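Local coordinates for protein ubiquitin and WLM domain-containing metalloprotease SPCC1442.07c (PDB 5JIG) that probably cleaves DNA-bound proteins through its WLM metalloprotease domain, the part crystallised here, in the repair of DNA-protein cross-links, at residues A[6-11]-A[44-49]; A[12-17]-A[76-81]; A[18-23]-A[83-88]. All blocks are in the same frame, centred on the assembly; numbering follows the deposited sequence. Where two conformers were deposited one is given.

Contact 1: residues A[6-11]-A[44-49]; sequences FNELVV and VPLLSE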
loop_
_atom_site.group_PDB
_atom_site.type_symbol
_atom_site.label_atom_id
_atom_site.label_comp_id
_atom_site.label_asym_id
_atom_site.label_seq_id
_atom_site.Cartn_x
_atom_site.Cartn_y
_atom_site.Cartn_z
ATOM N N PHE A 6 -8.065 -3.313 3.337
ATOM C CA PHE A 6 -8.438 -2.000 2.809
ATOM C C PHE A 6 -9.940 -2.079 2.455
ATOM O O PHE A 6 -10.311 -2.871 1.609
ATOM C CB PHE A 6 -7.628 -1.667 1.572
ATOM C CG PHE A 6 -6.143 -1.658 1.827
ATOM C CD1 PHE A 6 -5.394 -2.769 1.531
ATOM C CD2 PHE A 6 -5.526 -0.587 2.417
ATOM C CE1 PHE A 6 -4.023 -2.792 1.789
ATOM C CE2 PHE A 6 -4.158 -0.593 2.662
ATOM C CZ PHE A 6 -3.417 -1.714 2.378
ATOM N N ASN A 7 -10.770 -1.291 3.115
ATOM C CA ASN A 7 -12.192 -1.483 2.968
ATOM C C ASN A 7 -12.757 -0.994 1.637
ATOM O O ASN A 7 -13.761 -1.523 1.194
ATOM C CB ASN A 7 -12.959 -0.820 4.114
ATOM C CG ASN A 7 -12.763 -1.512 5.434
ATOM O OD1 ASN A 7 -12.426 -2.684 5.494
ATOM N ND2 ASN A 7 -12.965 -0.744 6.515
ATOM N N GLU A 8 -12.124 -0.000 1.033
ATOM C CA GLU A 8 -12.554 0.571 -0.225
ATOM C C GLU A 8 -11.337 0.994 -1.009
ATOM O O GLU A 8 -10.345 1.442 -0.451
ATOM C CB GLU A 8 -13.457 1.793 0.014
ATOM C CG GLU A 8 -14.022 2.371 -1.256
ATOM C CD GLU A 8 -14.998 3.526 -1.061
ATOM O OE1 GLU A 8 -15.443 4.110 -2.051
ATOM O OE2 GLU A 8 -15.284 3.909 0.100
ATOM N N LEU A 9 -11.430 0.796 -2.329
ATOM C CA LEU A 9 -10.424 1.181 -3.306
ATOM C C LEU A 9 -10.984 2.310 -4.147
ATOM O O LEU A 9 -12.137 2.264 -4.575
ATOM C CB LEU A 9 -10.061 0.007 -4.209
ATOM C CG LEU A 9 -9.671 -1.272 -3.498
ATOM C CD1 LEU A 9 -9.338 -2.302 -4.520
ATOM C CD2 LEU A 9 -8.514 -1.069 -2.532
ATOM N N VAL A 10 -10.139 3.283 -4.475
ATOM C CA VAL A 10 -10.509 4.407 -5.350
ATOM C C VAL A 10 -9.408 4.671 -6.347
ATOM O O VAL A 10 -8.244 4.705 -5.967
ATOM C CB VAL A 10 -10.813 5.695 -4.543
ATOM C CG1 VAL A 10 -10.900 6.947 -5.435
ATOM C CG2 VAL A 10 -12.147 5.575 -3.803
ATOM N N VAL A 11 -9.783 4.846 -7.614
ATOM C CA VAL A 11 -8.840 5.199 -8.660
ATOM C C VAL A 11 -9.279 6.494 -9.296
ATOM O O VAL A 11 -10.426 6.979 -9.187
ATOM C CB VAL A 11 -8.712 4.097 -9.727
ATOM C CG1 VAL A 11 -8.120 2.873 -9.100
ATOM C CG2 VAL A 11 -10.046 3.833 -10.421
ATOM N N VAL A 44 -7.567 -0.403 7.167
ATOM C CA VAL A 44 -7.409 0.903 6.496
ATOM C C VAL A 44 -8.685 1.141 5.697
ATOM O O VAL A 44 -9.001 0.417 4.748
ATOM C CB VAL A 44 -6.155 0.898 5.600
ATOM C CG1 VAL A 44 -6.084 2.163 4.771
ATOM C CG2 VAL A 44 -4.918 0.733 6.463
ATOM N N PRO A 45 -9.454 2.171 6.063
ATOM C CA PRO A 45 -10.740 2.356 5.374
ATOM C C PRO A 45 -10.648 2.577 3.868
ATOM O O PRO A 45 -11.520 2.120 3.125
ATOM C CB PRO A 45 -11.345 3.585 6.083
ATOM C CG PRO A 45 -10.840 3.447 7.491
ATOM C CD PRO A 45 -9.409 2.937 7.335
ATOM N N LEU A 46 -9.618 3.291 3.427
ATOM C CA LEU A 46 -9.539 3.680 2.038
ATOM C C LEU A 46 -8.126 3.562 1.523
ATOM O O LEU A 46 -7.168 4.059 2.170
ATOM C CB LEU A 46 -9.999 5.145 1.893
ATOM C CG LEU A 46 -10.057 5.754 0.487
ATOM C CD1 LEU A 46 -10.931 4.967 -0.445
ATOM C CD2 LEU A 46 -10.493 7.213 0.570
ATOM N N LEU A 47 -7.955 2.939 0.353
ATOM C CA LEU A 47 -6.695 2.885 -0.379
ATOM C C LEU A 47 -6.993 3.515 -1.732
ATOM O O LEU A 47 -7.885 3.038 -2.480
ATOM C CB LEU A 47 -6.224 1.457 -0.576
ATOM C CG LEU A 47 -4.941 1.257 -1.380
ATOM C CD1 LEU A 47 -3.759 1.924 -0.681
ATOM C CD2 LEU A 47 -4.670 -0.208 -1.607
ATOM N N SER A 48 -6.310 4.605 -2.078
ATOM C CA SER A 48 -6.550 5.340 -3.310
ATOM C C SER A 48 -5.288 5.453 -4.142
ATOM O O SER A 48 -4.162 5.433 -3.644
ATOM C CB SER A 48 -7.013 6.764 -3.073
ATOM O OG SER A 48 -8.260 6.846 -2.331
ATOM N N GLU A 49 -5.522 5.658 -5.424
ATOM C CA GLU A 49 -4.462 6.084 -6.342
ATOM C C GLU A 49 -4.193 7.539 -6.158
ATOM O O GLU A 49 -5.092 8.386 -6.181
ATOM C CB GLU A 49 -4.992 5.858 -7.767
ATOM C CG GLU A 49 -3.979 6.270 -8.803
ATOM C CD GLU A 49 -4.463 6.110 -10.243
ATOM O OE1 GLU A 49 -3.601 6.197 -11.127
ATOM O OE2 GLU A 49 -5.689 5.893 -10.425
#
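F6 and L47 meet with a methyl group set on an aromatic face: L47 CD2 sits 4.0 Å from the centroid of the F6 ring, only 9° off its normal, a clear CH-pi contact. Strand alternation puts both residues on one face of the sheet, and the leucine torsions, chi1 178° with chi2 62°, turn CD2 over the ring. V44 runs alongside F6 in the same direction, its CB 3.6 Å from F6 CD2. L9 also lies beside L47, its CD2 3.9 Å from L47 CB. Bulky hydrocarbon suits these places, because the side chains of F6 and V44 pack on M37 of helix 31-40, while L9 leans on helix 17-29. Strands 8-10 and 46-49 run parallel and approach to 4.8 Å between their axes, and the largely helical connection between them makes a beta-alpha-beta crossover at the edge of the mixed sheet of the WLM domain. L47, in the neighbouring inner strand, comes within about 7 Å of the side chain of E98, the predicted active-site residue. Backbone hydrogen bonds run alternately from L47 N to E8 O, from V10 N to L47 O and from E49 N to V10 O, with N7 N to V44 O at the corner of the chain. On the face that carries E8, V10, L46 and S48, V10 CG2 meets L46 CD1 at 3.6 Å, and S48 OG, in the conformer given, lies near V10 CB and bonds to H72. At the far end E49, extended, passes its OE2 3.6 Å from V11 CB; that oxygen accepts from L12 N, and OE1 makes a salt bridge with R78.

Contact 2: residues A[12-17]-A[76-81]; sequences LDYPHK and RLRTDR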
loop_
_atom_site.group_PDB
_atom_site.type_symbol
_atom_site.label_atom_id
_atom_site.label_comp_id
_atom_site.label_asym_id
_atom_site.label_seq_id
_atom_site.Cartn_x
_atom_site.Cartn_y
_atom_site.Cartn_z
ATOM N N LEU A 12 -8.310 7.119 -9.980
ATOM C CA LEU A 12 -8.527 8.394 -10.647
ATOM C C LEU A 12 -9.119 8.228 -12.018
ATOM O O LEU A 12 -9.086 7.196 -12.642
ATOM C CB LEU A 12 -7.231 9.125 -10.656
ATOM C CG LEU A 12 -6.755 9.375 -9.197
ATOM C CD1 LEU A 12 -5.516 10.119 -9.238
ATOM C CD2 LEU A 12 -7.747 10.181 -8.298
ATOM N N ASP A 13 -9.628 9.365 -12.518
ATOM C CA ASP A 13 -10.246 9.438 -13.818
ATOM C C ASP A 13 -9.228 9.683 -14.906
ATOM O O ASP A 13 -9.169 10.779 -15.484
ATOM C CB ASP A 13 -11.305 10.494 -13.808
ATOM C CG ASP A 13 -12.138 10.537 -15.033
ATOM O OD1 ASP A 13 -12.774 11.629 -15.312
ATOM O OD2 ASP A 13 -12.218 9.472 -15.708
ATOM N N TYR A 14 -8.417 8.683 -15.173
ATOM C CA TYR A 14 -7.406 8.688 -16.204
ATOM C C TYR A 14 -7.676 7.471 -17.128
ATOM O O TYR A 14 -8.378 6.542 -16.776
ATOM C CB TYR A 14 -5.981 8.557 -15.614
ATOM C CG TYR A 14 -5.461 9.832 -15.027
ATOM C CD1 TYR A 14 -5.172 10.931 -15.837
ATOM C CD2 TYR A 14 -5.330 10.012 -13.650
ATOM C CE1 TYR A 14 -4.754 12.105 -15.362
ATOM C CE2 TYR A 14 -4.908 11.172 -13.132
ATOM C CZ TYR A 14 -4.616 12.244 -13.939
ATOM O OH TYR A 14 -4.166 13.420 -13.397
ATOM N N PRO A 15 -7.118 7.522 -18.362
ATOM C CA PRO A 15 -7.193 6.385 -19.262
ATOM C C PRO A 15 -6.714 5.097 -18.563
ATOM O O PRO A 15 -5.751 5.137 -17.776
ATOM C CB PRO A 15 -6.252 6.795 -20.418
ATOM C CG PRO A 15 -6.338 8.263 -20.397
ATOM C CD PRO A 15 -6.330 8.615 -18.936
ATOM N N HIS A 16 -7.357 3.987 -18.855
ATOM C CA HIS A 16 -6.994 2.690 -18.271
ATOM C C HIS A 16 -7.161 2.652 -16.760
ATOM O O HIS A 16 -6.445 1.935 -16.061
ATOM C CB HIS A 16 -5.615 2.256 -18.667
ATOM C CG HIS A 16 -5.319 2.527 -20.114
ATOM N ND1 HIS A 16 -4.663 3.651 -20.534
ATOM C CD2 HIS A 16 -5.699 1.887 -21.248
ATOM C CE1 HIS A 16 -4.605 3.670 -21.856
ATOM N NE2 HIS A 16 -5.234 2.613 -22.314
ATOM N N LYS A 17 -8.153 3.350 -16.266
ATOM C CA LYS A 17 -8.420 3.296 -14.827
ATOM C C LYS A 17 -8.822 1.879 -14.422
ATOM O O LYS A 17 -8.637 1.512 -13.273
ATOM C CB LYS A 17 -9.452 4.325 -14.390
ATOM C CG LYS A 17 -10.779 4.158 -15.041
ATOM C CD LYS A 17 -11.727 5.279 -14.642
ATOM C CE LYS A 17 -12.269 5.226 -13.284
ATOM N NZ LYS A 17 -13.216 6.347 -13.062
ATOM N N ARG A 76 1.073 6.343 -5.596
ATOM C CA ARG A 76 1.240 6.734 -6.978
ATOM C C ARG A 76 1.451 5.456 -7.794
ATOM O O ARG A 76 2.408 4.706 -7.537
ATOM C CB ARG A 76 2.385 7.721 -7.154
ATOM C CG ARG A 76 2.493 8.238 -8.566
ATOM C CD ARG A 76 3.825 8.797 -8.918
ATOM N NE ARG A 76 4.154 9.896 -8.046
ATOM C CZ ARG A 76 4.305 11.156 -8.376
ATOM N NH1 ARG A 76 4.491 12.003 -7.392
ATOM N NH2 ARG A 76 4.372 11.531 -9.673
ATOM N N LEU A 77 0.515 5.137 -8.676
ATOM C CA LEU A 77 0.598 3.927 -9.492
ATOM C C LEU A 77 1.234 4.216 -10.840
ATOM O O LEU A 77 1.769 3.281 -11.464
ATOM C CB LEU A 77 -0.785 3.360 -9.702
ATOM C CG LEU A 77 -1.536 2.982 -8.433
ATOM C CD1 LEU A 77 -2.925 2.451 -8.839
ATOM C CD2 LEU A 77 -0.783 1.951 -7.587
ATOM N N ARG A 78 1.106 5.458 -11.330
ATOM C CA ARG A 78 1.384 5.792 -12.706
ATOM C C ARG A 78 2.676 6.510 -12.865
ATOM O O ARG A 78 3.151 7.218 -11.956
ATOM C CB ARG A 78 0.242 6.665 -13.269
ATOM C CG ARG A 78 -1.071 5.925 -13.411
ATOM C CD ARG A 78 -2.191 6.854 -13.834
ATOM N NE ARG A 78 -3.468 6.212 -13.916
ATOM C CZ ARG A 78 -4.032 5.714 -15.037
ATOM N NH1 ARG A 78 -5.209 5.155 -14.994
ATOM N NH2 ARG A 78 -3.357 5.815 -16.193
ATOM N N THR A 79 3.300 6.325 -14.017
ATOM C CA THR A 79 4.470 7.079 -14.442
ATOM C C THR A 79 4.148 8.162 -15.467
ATOM O O THR A 79 5.042 8.956 -15.809
ATOM C CB THR A 79 5.539 6.151 -15.073
ATOM O OG1 THR A 79 4.929 5.499 -16.184
ATOM C CG2 THR A 79 6.019 5.096 -14.110
ATOM N N ASP A 80 2.973 8.190 -16.005
ATOM C CA ASP A 80 2.462 9.200 -16.958
ATOM C C ASP A 80 0.957 9.212 -16.866
ATOM O O ASP A 80 0.392 8.535 -15.999
ATOM C CB ASP A 80 3.012 8.916 -18.401
ATOM C CG ASP A 80 2.587 7.592 -18.933
ATOM O OD1 ASP A 80 3.482 6.894 -19.503
ATOM O OD2 ASP A 80 1.413 7.217 -18.824
ATOM N N ARG A 81 0.266 9.935 -17.721
ATOM C CA ARG A 81 -1.173 10.102 -17.650
ATOM C C ARG A 81 -1.890 9.351 -18.710
ATOM O O ARG A 81 -3.069 9.677 -19.019
ATOM C CB ARG A 81 -1.540 11.598 -17.614
ATOM C CG ARG A 81 -1.279 12.201 -16.291
ATOM C CD ARG A 81 -1.301 13.684 -16.308
ATOM N NE ARG A 81 -0.127 14.113 -17.054
ATOM C CZ ARG A 81 0.245 15.358 -17.288
ATOM N NH1 ARG A 81 1.368 15.586 -17.965
ATOM N NH2 ARG A 81 -0.512 16.379 -16.893
HETATM O O HOH W 1 -6.839 5.557 -12.816
#
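Y14 and R81 bring their CA atoms within 6.6 Å where a type II turn, Y14 to K17, faces the loop 76-81. P15 suits the second place of that turn, since its ring fixes phi near the value needed there, and H16 takes the third with a positive phi of 63°. The turn leaves P15 O facing R78, which grips this one oxygen end-on with two nitrogens: NH2 at 2.9 Å from P15 O and NH1 at 2.8 Å from it. The NH2 bond lies close to the direction of the carbonyl bond, whereas NH1 comes from above the carbonyl plane; the oxygen itself stays near the plane of the guanidinium. An extended chain from CG to NE lets the buried arginine reach across from one loop to the other. Y14 CB covers one guanidinium face, 3.5 Å from R78 CZ. The turn feeds straight into helix 17-29 of the WLM domain, with H16 at the N-cap position and its ND1 bonded to Y82 O. Through its two bonds to P15 O, just before the helix, R78 ties that start to the loop following strand 72-76. A water extends the grip, accepting from R78 NH1 at 2.7 Å and donating to L12 O, while NE forms a salt bridge with E49 that probably offsets the buried positive charge. Nearer the surface, the Y14 ring crosses the aliphatic part of R81, CE1 standing 3.6 Å from R81 CG, with ring and guanidinium planes 65° apart. Tyrosine serves both environments, its ring carbons meeting that methylene chain obliquely and its hydroxyl bonding to D51. P15 CD packs 3.4 Å from R81 O.

Contact 3: residues A[18-23]-A[83-88]; sequences DRALRY and DGFRDY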
loop_
_atom_site.group_PDB
_atom_site.type_symbol
_atom_site.label_atom_id
_atom_site.label_comp_id
_atom_site.label_asym_id
_atom_site.label_seq_id
_atom_site.Cartn_x
_atom_site.Cartn_y
_atom_site.Cartn_z
ATOM N N ASP A 18 -9.403 1.095 -15.340
ATOM C CA ASP A 18 -9.711 -0.304 -14.945
ATOM C C ASP A 18 -8.354 -1.138 -14.522
ATOM O O ASP A 18 -8.289 -1.965 -13.639
ATOM C CB ASP A 18 -10.500 -1.048 -16.009
ATOM C CG ASP A 18 -12.009 -0.618 -16.074
ATOM O OD1 ASP A 18 -12.491 0.146 -15.220
ATOM O OD2 ASP A 18 -12.691 -1.009 -17.050
ATOM N N ARG A 19 -7.292 -0.784 -15.214
ATOM C CA ARG A 19 -5.942 -1.307 -14.936
ATOM C C ARG A 19 -5.411 -0.777 -13.591
ATOM O O ARG A 19 -4.850 -1.520 -12.788
ATOM C CB ARG A 19 -5.026 -0.975 -16.060
ATOM C CG ARG A 19 -3.682 -1.555 -15.950
ATOM C CD ARG A 19 -2.938 -1.298 -17.275
ATOM N NE ARG A 19 -1.555 -1.524 -17.097
ATOM C CZ ARG A 19 -0.570 -1.140 -17.906
ATOM N NH1 ARG A 19 0.655 -1.421 -17.487
ATOM N NH2 ARG A 19 -0.781 -0.437 -19.068
ATOM N N ALA A 20 -5.620 0.509 -13.310
ATOM C CA ALA A 20 -5.249 1.064 -12.012
ATOM C C ALA A 20 -6.034 0.346 -10.913
ATOM O O ALA A 20 -5.478 0.061 -9.839
ATOM C CB ALA A 20 -5.527 2.549 -11.946
ATOM N N LEU A 21 -7.314 0.067 -11.140
ATOM C CA LEU A 21 -8.117 -0.619 -10.132
ATOM C C LEU A 21 -7.589 -2.042 -9.921
ATOM O O LEU A 21 -7.476 -2.509 -8.771
ATOM C CB LEU A 21 -9.594 -0.586 -10.491
ATOM C CG LEU A 21 -10.503 -1.283 -9.500
ATOM C CD1 LEU A 21 -10.355 -0.742 -8.080
ATOM C CD2 LEU A 21 -11.919 -1.158 -10.025
ATOM N N ARG A 22 -7.291 -2.761 -11.016
ATOM C CA ARG A 22 -6.715 -4.071 -10.854
ATOM C C ARG A 22 -5.408 -4.042 -10.068
ATOM O O ARG A 22 -5.118 -4.966 -9.295
ATOM C CB ARG A 22 -6.407 -4.721 -12.267
ATOM C CG ARG A 22 -7.592 -5.145 -13.047
ATOM C CD ARG A 22 -7.130 -6.117 -14.171
ATOM N NE ARG A 22 -6.223 -5.594 -15.220
ATOM C CZ ARG A 22 -5.000 -6.075 -15.533
ATOM N NH1 ARG A 22 -4.369 -5.573 -16.568
ATOM N NH2 ARG A 22 -4.404 -7.017 -14.810
ATOM N N TYR A 23 -4.632 -2.974 -10.224
ATOM C CA TYR A 23 -3.393 -2.807 -9.483
ATOM C C TYR A 23 -3.705 -2.700 -7.975
ATOM O O TYR A 23 -3.077 -3.386 -7.141
ATOM C CB TYR A 23 -2.674 -1.561 -9.996
ATOM C CG TYR A 23 -1.172 -1.488 -9.797
ATOM C CD1 TYR A 23 -0.380 -0.936 -10.774
ATOM C CD2 TYR A 23 -0.551 -1.919 -8.652
ATOM C CE1 TYR A 23 0.987 -0.833 -10.623
ATOM C CE2 TYR A 23 0.817 -1.823 -8.480
ATOM C CZ TYR A 23 1.592 -1.299 -9.479
ATOM O OH TYR A 23 2.952 -1.252 -9.278
ATOM N N ASP A 83 -0.854 5.297 -20.046
ATOM C CA ASP A 83 -0.791 3.852 -19.720
ATOM C C ASP A 83 0.526 3.420 -19.065
ATOM O O ASP A 83 0.758 2.209 -18.996
ATOM C CB ASP A 83 -1.120 2.967 -20.956
ATOM C CG ASP A 83 -0.099 3.026 -22.062
ATOM O OD1 ASP A 83 -0.290 2.239 -23.035
ATOM O OD2 ASP A 83 0.847 3.847 -21.959
ATOM N N GLY A 84 1.341 4.385 -18.605
ATOM C CA GLY A 84 2.570 3.975 -17.928
ATOM C C GLY A 84 2.308 3.755 -16.441
ATOM O O GLY A 84 1.738 4.617 -15.758
ATOM N N PHE A 85 2.733 2.595 -15.948
ATOM C CA PHE A 85 2.597 2.216 -14.550
ATOM C C PHE A 85 3.924 1.875 -13.954
ATOM O O PHE A 85 4.847 1.393 -14.614
ATOM C CB PHE A 85 1.575 1.050 -14.394
ATOM C CG PHE A 85 0.162 1.477 -14.604
ATOM C CD1 PHE A 85 -0.385 1.556 -15.878
ATOM C CD2 PHE A 85 -0.622 1.853 -13.526
ATOM C CE1 PHE A 85 -1.708 1.977 -16.036
ATOM C CE2 PHE A 85 -1.941 2.261 -13.706
ATOM C CZ PHE A 85 -2.464 2.358 -14.955
ATOM N N ARG A 86 4.020 2.195 -12.661
ATOM C CA ARG A 86 5.211 1.787 -11.858
ATOM C C ARG A 86 5.284 0.268 -11.551
ATOM O O ARG A 86 4.259 -0.385 -11.479
ATOM C CB ARG A 86 5.166 2.577 -10.541
ATOM C CG ARG A 86 5.398 4.038 -10.725
ATOM C CD ARG A 86 5.186 4.863 -9.462
ATOM N NE ARG A 86 5.293 6.246 -9.919
ATOM C CZ ARG A 86 6.448 6.850 -10.158
ATOM N NH1 ARG A 86 7.595 6.250 -9.804
ATOM N NH2 ARG A 86 6.433 8.068 -10.660
ATOM N N ASP A 87 6.489 -0.223 -11.401
ATOM C CA ASP A 87 6.667 -1.653 -11.178
ATOM C C ASP A 87 6.104 -2.075 -9.816
ATOM O O ASP A 87 6.175 -1.336 -8.807
ATOM C CB ASP A 87 8.097 -2.077 -11.311
ATOM C CG ASP A 87 8.942 -1.456 -10.356
ATOM O OD1 ASP A 87 9.325 -2.134 -9.386
ATOM O OD2 ASP A 87 9.253 -0.274 -10.532
ATOM N N TYR A 88 5.557 -3.278 -9.795
ATOM C CA TYR A 88 4.883 -3.782 -8.627
ATOM C C TYR A 88 5.768 -3.831 -7.401
ATOM O O TYR A 88 5.324 -3.476 -6.287
ATOM C CB TYR A 88 4.257 -5.146 -8.906
ATOM C CG TYR A 88 3.389 -5.633 -7.793
ATOM C CD1 TYR A 88 2.125 -5.128 -7.617
ATOM C CD2 TYR A 88 3.845 -6.562 -6.876
ATOM C CE1 TYR A 88 1.317 -5.529 -6.568
ATOM C CE2 TYR A 88 3.042 -7.008 -5.825
ATOM C CZ TYR A 88 1.763 -6.463 -5.674
ATOM O OH TYR A 88 0.939 -6.834 -4.660
#
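A surface contact joins the first turns of helix 17-29, through R19, A20 and Y23, to the loop running into helix 88-100, the helix of the WLM protease domain that carries the metal ligand H97 in its HExxH motif. F85 is the loop side chain at the middle of the contact, touching all three. R19, extended, passes its CG over a face of the F85 ring and brings one guanidinium face over F85 CD1, CZ 3.4 Å from that atom, with the two planes 38° apart. A20, small enough to let the ring close on the helix, has its CB 4.0 Å from F85 CE2, and Y23 CD1 lies 3.9 Å from F85 CD2. With CG anti to the backbone N (chi1 -156°), the Y23 ring reaches across to the loop, where Y23 OH donates to R86 O at 2.7 Å; the donor stands above the carbonyl plane, while R86 O lies near the plane of the Y23 ring. A phenylalanine here would probably leave R86 O without this partner and the loop less firmly tied to the helix. D87 then N-caps helix 88-100, its OD1 also bonding to the T90 hydroxyl, and Y88, whose hydroxyl bonds to D30, meets Y23 obliquely, its CD1 3.7 Å from Y23 CE2.

Contact 1 is the most buried of the three, a pairing of sheet strands held by backbone bonds and hydrocarbon side chains, whereas contacts 2 and 3 lie at the surface and rely more on arginines, tyrosines and carbonyl oxygens. Contacts 2 and 3 share elements: both join the beginning of helix 17-29 or the turn before it to the long loop between strand 72-76 and helix 88-100, and their loop segments bond to each other, probably from R86 N to L77 O. E49 connects contact 1 with contact 2 by charge, while V11 packs against the backbone of helix 17-29 in contact 3.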